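Local coordinates for MucR Phosphodiesterase (Pseudomonas aeruginosa, PDB 5M1T), which is a phosphodiesterase-family protein with an EAL domain that holds C2E and magnesium ions in one pocket, at residues 46-51 with 102-107; 64-69 with 121-126. All coordinates share one frame; numbering follows the deposited sequence.

In the fold
Both contacts are buried and reach the same sheet of the EAL domain. Contact 1 lays helix 93-113 against strand 46-55, whereas contact 2 joins the neighbouring strand 61-72 to strand 120-124 nearer the centre of the molecule; their centres are about 8 Å apart. Strands 46-55 and 61-72 pair directly, His49 O lying 2.7 Å from Leu67 N, and the ring of Tyr50 packs on Ile121. Chemistry follows place: contact 1 is apolar packing and water bridges on the helix side of the sheet, while contact 2 combines backbone pairing with a magnesium ion and C2E. Contact 1 meets C2E through Gln51, whose side chain takes no part in the helix packing.

Contact 1. Residues 46-51 with 102-107; sequences LVLHYQ and DEACRQ. With C2E (9,9'-[(2R,3R,3aS,5S,7aR,9R,10R,10aS,12S,14aR)-3,5,10,12-tetrahydroxy-5,12-dioxidooctahydro-2H,7H-difuro[3,2-d:3',2'-j][1,3,7,9,2,8]tetraoxadiphosphacyclododecine-2,9-diyl]bis(2-amino-1,9-dihydro-6H-purin-6-one)), chain C.
Leu48 and Tyr50 of strand 46-51 reach from the sheet of the EAL domain, a TIM-barrel-like fold, to Glu103, Ala104 and Gln107 on the helix packed outside it. Strand and helix axes approach to 9.7 Å at an angle of 48°; no direct hydrogen bond joins the segments, and the contact is mostly side-chain packing, with waters between. In the apolar part, the CD1 branch of Leu48 lies 3.8 Å from CG of Glu103 and also touches CB of Ala104; the leucine and glutamate chains run past each other in opposite directions. Tyr50 brings its phenol end against the aliphatic part of Gln107, Tyr50 OH lying 3.7 Å from Gln107 CB, with the ring and amide planes 60° apart. Beyond the segments, Trp111 meets the Tyr50 ring edge-to-face, and Ile121 of strand 120-124, two strands away in the sheet, packs on it too.

The polar part runs through water. One molecule, in the plane of the tyrosine ring at its edge, accepts from Tyr50 OH at 2.7 Å and donates to Glu103 OE2 and Gln107 OE1, tying all three side chains together. A second accepts from the backbone N of Leu48 and reaches Glu103 OE2 weakly.

Within the helix, the bend of Glu103 at chi2 (73°) brings its carboxylate alongside Arg106, one turn further on, which grips it side-on in a salt bridge. NH2 of Arg106 meets OE2 of Glu103 at 3.0 Å, while its NE lies 3.1 Å from OE1, approaching from above the carboxylate plane.

Contact 2. Residues 64-69 with 121-126; sequences VEALLR and IAVNLS. With MG (magnesium ion), chain D; C2E (9,9'-[(2R,3R,3aS,5S,7aR,9R,10R,10aS,12S,14aR)-3,5,10,12-tetrahydroxy-5,12-dioxidooctahydro-2H,7H-difuro[3,2-d:3',2'-j][1,3,7,9,2,8]tetraoxadiphosphacyclododecine-2,9-diyl]bis(2-amino-1,9-dihydro-6H-purin-6-one)), chain C.
Strands 64-69 and 121-124 run parallel as neighbours in the sheet, Val64 pairing with Ile121 and Glu65 with Ala122, their segment axes 4.7 Å apart and inclined at 35°. Two backbone bonds fix this register: Ala122 N donates to Val64 O, and Ala66 N to Ala122 O at 2.8 Å.

On the face carrying Val64 and Ile121, CG2 of Val64 meets CD1 of Ile121 at 3.9 Å. The same CD1 also touches Ala66 CB, which packs on Val123 CG2 as well; Met108 and Ala104 of helix 93-113 cover Ile121 and Val123.

Glu65 lies on the other face and reaches the magnesium ion with an extended chain, CG anti to the backbone N (chi1 -178°). Its OE2 and Asn124 OD1 each bind the metal at 2.2 Å, while Asn124 ND2 donates to the anti lone pair of Glu65 OE2 at 2.8 Å, the acceptor lying in the amide plane. Glu156, Asp186, a water and C2E O2P complete the metal site. Glu65 OE1 has its own partners, Lys207 in a salt bridge and Gln263 in a hydrogen bond.

Further along the strand, Leu68 N donates almost straight to C2E N71 (177°), and both terminal nitrogens of Arg69 bond to O21. Where the strands diverge, one water is held by Ala66 O and by the N and ND2 of Asn124, with a weak bond to C2E O61.

Glu65 OE2 thus serves metal and amide together: the hydrogen bond from Asn124 probably helps to orient the carboxylate, while the magnesium ion probably offsets the negative charge that this carboxylate and phosphate oxygen O2P bring together.

Contact 1. Residues 46-51 with 102-107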
# COMPACT_ATOMS: atom_id res chain seq x y z
N LEU A 46 8.50 23.14 -5.83
CA LEU A 46 7.23 22.63 -5.31
C LEU A 46 6.76 23.41 -4.09
O LEU A 46 7.50 23.61 -3.13
CB LEU A 46 7.28 21.13 -5.01
CG LEU A 46 7.51 20.19 -6.19
CD1 LEU A 46 7.32 18.72 -5.79
CD2 LEU A 46 6.61 20.53 -7.36
N VAL A 47 5.49 23.84 -4.13
CA VAL A 47 4.89 24.63 -3.06
C VAL A 47 3.50 24.12 -2.71
O VAL A 47 2.82 23.54 -3.56
CB VAL A 47 4.79 26.11 -3.47
CG1 VAL A 47 6.16 26.67 -3.75
CG2 VAL A 47 3.91 26.30 -4.70
N LEU A 48 3.05 24.34 -1.48
CA LEU A 48 1.67 24.03 -1.12
C LEU A 48 0.78 25.25 -1.17
O LEU A 48 1.13 26.31 -0.64
CB LEU A 48 1.57 23.43 0.27
CG LEU A 48 2.04 22.02 0.44
CD1 LEU A 48 1.73 21.55 1.86
CD2 LEU A 48 1.34 21.12 -0.56
N HIS A 49 -0.37 25.07 -1.80
CA HIS A 49 -1.46 26.02 -1.64
C HIS A 49 -2.51 25.35 -0.75
O HIS A 49 -2.55 24.13 -0.61
CB HIS A 49 -2.02 26.41 -2.99
CG HIS A 49 -1.11 27.33 -3.75
ND1 HIS A 49 -1.54 28.10 -4.81
CD2 HIS A 49 0.20 27.63 -3.58
CE1 HIS A 49 -0.52 28.80 -5.29
NE2 HIS A 49 0.54 28.53 -4.55
N TYR A 50 -3.32 26.17 -0.11
CA TYR A 50 -4.25 25.72 0.88
C TYR A 50 -5.60 26.28 0.50
O TYR A 50 -5.71 27.47 0.21
CB TYR A 50 -3.82 26.21 2.27
CG TYR A 50 -2.44 25.72 2.65
CD1 TYR A 50 -2.25 24.48 3.19
CD2 TYR A 50 -1.33 26.50 2.44
CE1 TYR A 50 -0.99 24.01 3.51
CE2 TYR A 50 -0.05 26.05 2.75
CZ TYR A 50 0.12 24.80 3.28
OH TYR A 50 1.38 24.37 3.61
N GLN A 51 -6.62 25.42 0.46
CA GLN A 51 -7.98 25.88 0.22
C GLN A 51 -8.87 25.76 1.47
O GLN A 51 -8.98 24.69 2.07
CB GLN A 51 -8.62 25.15 -0.93
CG GLN A 51 -9.85 25.91 -1.41
CD GLN A 51 -10.62 25.20 -2.48
OE1 GLN A 51 -10.51 23.98 -2.63
NE2 GLN A 51 -11.40 25.98 -3.25
N ASP A 102 5.29 16.75 5.51
CA ASP A 102 6.16 17.55 6.37
C ASP A 102 5.76 19.03 6.42
O ASP A 102 5.55 19.57 7.48
CB ASP A 102 7.60 17.49 5.87
CG ASP A 102 8.55 18.26 6.74
OD1 ASP A 102 8.68 17.89 7.92
OD2 ASP A 102 9.14 19.25 6.26
N GLU A 103 5.66 19.66 5.26
CA GLU A 103 5.30 21.07 5.13
C GLU A 103 3.89 21.37 5.63
O GLU A 103 3.63 22.44 6.16
CB GLU A 103 5.43 21.50 3.65
CG GLU A 103 4.97 22.91 3.36
CD GLU A 103 5.92 24.00 3.85
OE1 GLU A 103 7.00 23.71 4.42
OE2 GLU A 103 5.58 25.18 3.69
N ALA A 104 2.97 20.44 5.42
CA ALA A 104 1.60 20.62 5.89
C ALA A 104 1.60 20.57 7.42
O ALA A 104 0.89 21.32 8.10
CB ALA A 104 0.71 19.52 5.33
N CYS A 105 2.35 19.64 7.98
CA CYS A 105 2.40 19.52 9.43
C CYS A 105 3.09 20.72 10.04
O CYS A 105 2.70 21.20 11.09
CB CYS A 105 3.07 18.21 9.87
SG CYS A 105 2.03 16.75 9.61
N ARG A 106 4.11 21.23 9.37
CA ARG A 106 4.85 22.40 9.84
C ARG A 106 3.92 23.59 9.88
O ARG A 106 3.85 24.34 10.87
CB ARG A 106 6.01 22.71 8.90
CG ARG A 106 7.02 23.71 9.48
CD ARG A 106 8.12 24.11 8.49
NE ARG A 106 7.59 24.75 7.29
CZ ARG A 106 7.21 26.04 7.21
NH1 ARG A 106 7.31 26.86 8.25
NH2 ARG A 106 6.71 26.51 6.07
N GLN A 107 3.18 23.75 8.79
CA GLN A 107 2.24 24.84 8.67
C GLN A 107 1.12 24.80 9.71
O GLN A 107 0.77 25.83 10.29
CB GLN A 107 1.65 24.87 7.28
CG GLN A 107 0.93 26.15 6.98
CD GLN A 107 1.84 27.37 7.07
OE1 GLN A 107 2.90 27.43 6.44
NE2 GLN A 107 1.45 28.33 7.87
P1 C2E C . -8.90 16.87 -5.10
O2P C2E C . -8.42 16.11 -3.89
O1P C2E C . -10.33 16.61 -5.50
O5' C2E C . -8.69 18.42 -4.78
C5' C2E C . -9.69 19.37 -5.12
C4' C2E C . -9.43 19.96 -6.49
O4' C2E C . -10.57 20.76 -6.85
C3' C2E C . -8.23 20.89 -6.51
O3' C2E C . -7.63 20.82 -7.80
C2' C2E C . -8.83 22.26 -6.32
O2' C2E C . -8.03 23.31 -6.86
C1' C2E C . -10.12 22.09 -7.11
N9 C2E C . -11.18 23.02 -6.74
C8 C2E C . -11.53 23.41 -5.51
N7 C2E C . -12.56 24.28 -5.56
C5 C2E C . -12.89 24.43 -6.85
C6 C2E C . -13.89 25.21 -7.60
O6 C2E C . -14.71 25.93 -6.99
N1 C2E C . -13.88 25.09 -8.94
C2 C2E C . -13.00 24.31 -9.60
N2 C2E C . -13.03 24.23 -10.95
N3 C2E C . -12.06 23.57 -8.97
C4 C2E C . -11.97 23.61 -7.63
P11 C2E C . -6.03 20.67 -7.95
O21 C2E C . -5.37 21.58 -6.93
O11 C2E C . -5.64 21.07 -9.33
O5A C2E C . -5.67 19.15 -7.62
C5A C2E C . -6.25 18.12 -8.44
C4A C2E C . -6.05 16.78 -7.77
O4A C2E C . -4.66 16.52 -7.56
C3A C2E C . -6.63 16.71 -6.39
O3A C2E C . -8.03 16.48 -6.40
C2A C2E C . -5.87 15.58 -5.76
O2A C2E C . -6.38 14.32 -6.16
C1A C2E C . -4.50 15.74 -6.37
N91 C2E C . -3.57 16.40 -5.41
C81 C2E C . -3.40 17.71 -5.16
N71 C2E C . -2.43 17.91 -4.23
C51 C2E C . -1.98 16.69 -3.87
C61 C2E C . -0.98 16.15 -2.94
O61 C2E C . -0.31 16.92 -2.22
N11 C2E C . -0.83 14.81 -2.88
C21 C2E C . -1.57 13.98 -3.64
N21 C2E C . -1.38 12.65 -3.54
N31 C2E C . -2.51 14.39 -4.52
C41 C2E C . -2.74 15.71 -4.65
O HOH W 1 5.02 25.28 0.37
O HOH W 2 3.17 26.42 3.64

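Contact 2. Residues 64-69 with 121-126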
# COMPACT_ATOMS: atom_id res chain seq x y z
N VAL A 64 -8.14 23.65 6.19
CA VAL A 64 -7.80 23.76 4.80
C VAL A 64 -7.49 22.40 4.19
O VAL A 64 -7.16 21.46 4.90
CB VAL A 64 -6.57 24.68 4.57
CG1 VAL A 64 -6.89 26.10 5.02
CG2 VAL A 64 -5.33 24.18 5.29
N GLU A 65 -7.58 22.31 2.86
CA GLU A 65 -6.98 21.21 2.14
C GLU A 65 -5.65 21.67 1.54
O GLU A 65 -5.60 22.69 0.87
CB GLU A 65 -7.92 20.70 1.02
CG GLU A 65 -7.36 19.52 0.28
CD GLU A 65 -8.31 18.91 -0.77
OE1 GLU A 65 -9.43 19.45 -0.97
OE2 GLU A 65 -7.93 17.90 -1.39
N ALA A 66 -4.59 20.91 1.77
CA ALA A 66 -3.32 21.17 1.14
C ALA A 66 -3.34 20.66 -0.29
O ALA A 66 -3.73 19.52 -0.54
CB ALA A 66 -2.18 20.47 1.91
N LEU A 67 -2.90 21.51 -1.21
CA LEU A 67 -2.92 21.24 -2.64
C LEU A 67 -1.56 21.62 -3.30
O LEU A 67 -1.09 22.76 -3.24
CB LEU A 67 -4.07 22.03 -3.30
CG LEU A 67 -5.49 21.60 -2.94
CD1 LEU A 67 -6.56 22.59 -3.43
CD2 LEU A 67 -5.77 20.19 -3.48
N LEU A 68 -0.95 20.63 -3.94
CA LEU A 68 0.38 20.79 -4.45
C LEU A 68 0.36 21.62 -5.73
O LEU A 68 -0.54 21.47 -6.57
CB LEU A 68 0.99 19.42 -4.71
CG LEU A 68 2.48 19.33 -5.13
CD1 LEU A 68 3.37 19.82 -4.03
CD2 LEU A 68 2.83 17.89 -5.52
N ARG A 69 1.34 22.51 -5.86
CA ARG A 69 1.55 23.27 -7.09
C ARG A 69 3.04 23.19 -7.49
O ARG A 69 3.93 22.97 -6.65
CB ARG A 69 1.15 24.70 -6.88
CG ARG A 69 -0.32 24.88 -6.49
CD ARG A 69 -1.21 24.93 -7.73
NE ARG A 69 -2.64 25.00 -7.42
CZ ARG A 69 -3.42 23.97 -7.04
NH1 ARG A 69 -2.92 22.77 -6.87
NH2 ARG A 69 -4.70 24.17 -6.83
N ILE A 121 -5.81 20.29 8.97
CA ILE A 121 -5.27 20.29 7.64
C ILE A 121 -5.46 18.93 6.99
O ILE A 121 -5.17 17.89 7.58
CB ILE A 121 -3.80 20.73 7.56
CG1 ILE A 121 -3.36 20.84 6.08
CG2 ILE A 121 -2.87 19.74 8.26
CD1 ILE A 121 -2.29 21.88 5.88
N ALA A 122 -5.93 18.96 5.75
CA ALA A 122 -6.20 17.75 5.00
C ALA A 122 -5.15 17.53 3.90
O ALA A 122 -4.86 18.42 3.12
CB ALA A 122 -7.58 17.85 4.38
N VAL A 123 -4.58 16.34 3.87
CA VAL A 123 -3.54 16.00 2.89
C VAL A 123 -4.01 14.83 2.02
O VAL A 123 -4.53 13.84 2.53
CB VAL A 123 -2.22 15.60 3.59
CG1 VAL A 123 -1.20 15.04 2.59
CG2 VAL A 123 -1.65 16.81 4.34
N ASN A 124 -3.82 14.93 0.73
CA ASN A 124 -4.27 13.87 -0.17
C ASN A 124 -3.30 12.71 -0.24
O ASN A 124 -2.08 12.92 -0.26
CB ASN A 124 -4.47 14.44 -1.56
CG ASN A 124 -5.67 15.37 -1.62
OD1 ASN A 124 -6.81 14.91 -1.55
ND2 ASN A 124 -5.43 16.65 -1.70
N LEU A 125 -3.85 11.48 -0.32
CA LEU A 125 -3.05 10.27 -0.56
C LEU A 125 -3.47 9.57 -1.86
O LEU A 125 -4.62 9.21 -2.04
CB LEU A 125 -3.17 9.30 0.61
CG LEU A 125 -2.77 9.82 2.01
CD1 LEU A 125 -3.01 8.77 3.07
CD2 LEU A 125 -1.31 10.18 2.03
N SER A 126 -2.51 9.40 -2.76
CA SER A 126 -2.70 8.62 -3.98
C SER A 126 -2.84 7.15 -3.59
O SER A 126 -2.62 6.77 -2.44
CB SER A 126 -1.51 8.76 -4.90
OG SER A 126 -0.44 8.00 -4.38
MG MG D . -8.79 15.93 -1.84
P1 C2E C . -8.90 16.87 -5.10
O2P C2E C . -8.42 16.11 -3.89
O1P C2E C . -10.33 16.61 -5.50
O5' C2E C . -8.69 18.42 -4.78
C5' C2E C . -9.69 19.37 -5.12
C4' C2E C . -9.43 19.96 -6.49
O4' C2E C . -10.57 20.76 -6.85
C3' C2E C . -8.23 20.89 -6.51
O3' C2E C . -7.63 20.82 -7.80
C2' C2E C . -8.83 22.26 -6.32
O2' C2E C . -8.03 23.31 -6.86
C1' C2E C . -10.12 22.09 -7.11
N9 C2E C . -11.18 23.02 -6.74
C8 C2E C . -11.53 23.41 -5.51
N7 C2E C . -12.56 24.28 -5.56
C5 C2E C . -12.89 24.43 -6.85
C6 C2E C . -13.89 25.21 -7.60
O6 C2E C . -14.71 25.93 -6.99
N1 C2E C . -13.88 25.09 -8.94
C2 C2E C . -13.00 24.31 -9.60
N2 C2E C . -13.03 24.23 -10.95
N3 C2E C . -12.06 23.57 -8.97
C4 C2E C . -11.97 23.61 -7.63
P11 C2E C . -6.03 20.67 -7.95
O21 C2E C . -5.37 21.58 -6.93
O11 C2E C . -5.64 21.07 -9.33
O5A C2E C . -5.67 19.15 -7.62
C5A C2E C . -6.25 18.12 -8.44
C4A C2E C . -6.05 16.78 -7.77
O4A C2E C . -4.66 16.52 -7.56
C3A C2E C . -6.63 16.71 -6.39
O3A C2E C . -8.03 16.48 -6.40
C2A C2E C . -5.87 15.58 -5.76
O2A C2E C . -6.38 14.32 -6.16
C1A C2E C . -4.50 15.74 -6.37
N91 C2E C . -3.57 16.40 -5.41
C81 C2E C . -3.40 17.71 -5.16
N71 C2E C . -2.43 17.91 -4.23
C51 C2E C . -1.98 16.69 -3.87
C61 C2E C . -0.98 16.15 -2.94
O61 C2E C . -0.31 16.92 -2.22
N11 C2E C . -0.83 14.81 -2.88
C21 C2E C . -1.57 13.98 -3.64
N21 C2E C . -1.38 12.65 -3.54
N31 C2E C . -2.51 14.39 -4.52
C41 C2E C . -2.74 15.71 -4.65
O HOH W 3 -2.45 17.18 -0.39
O HOH W 4 -10.40 17.34 -2.15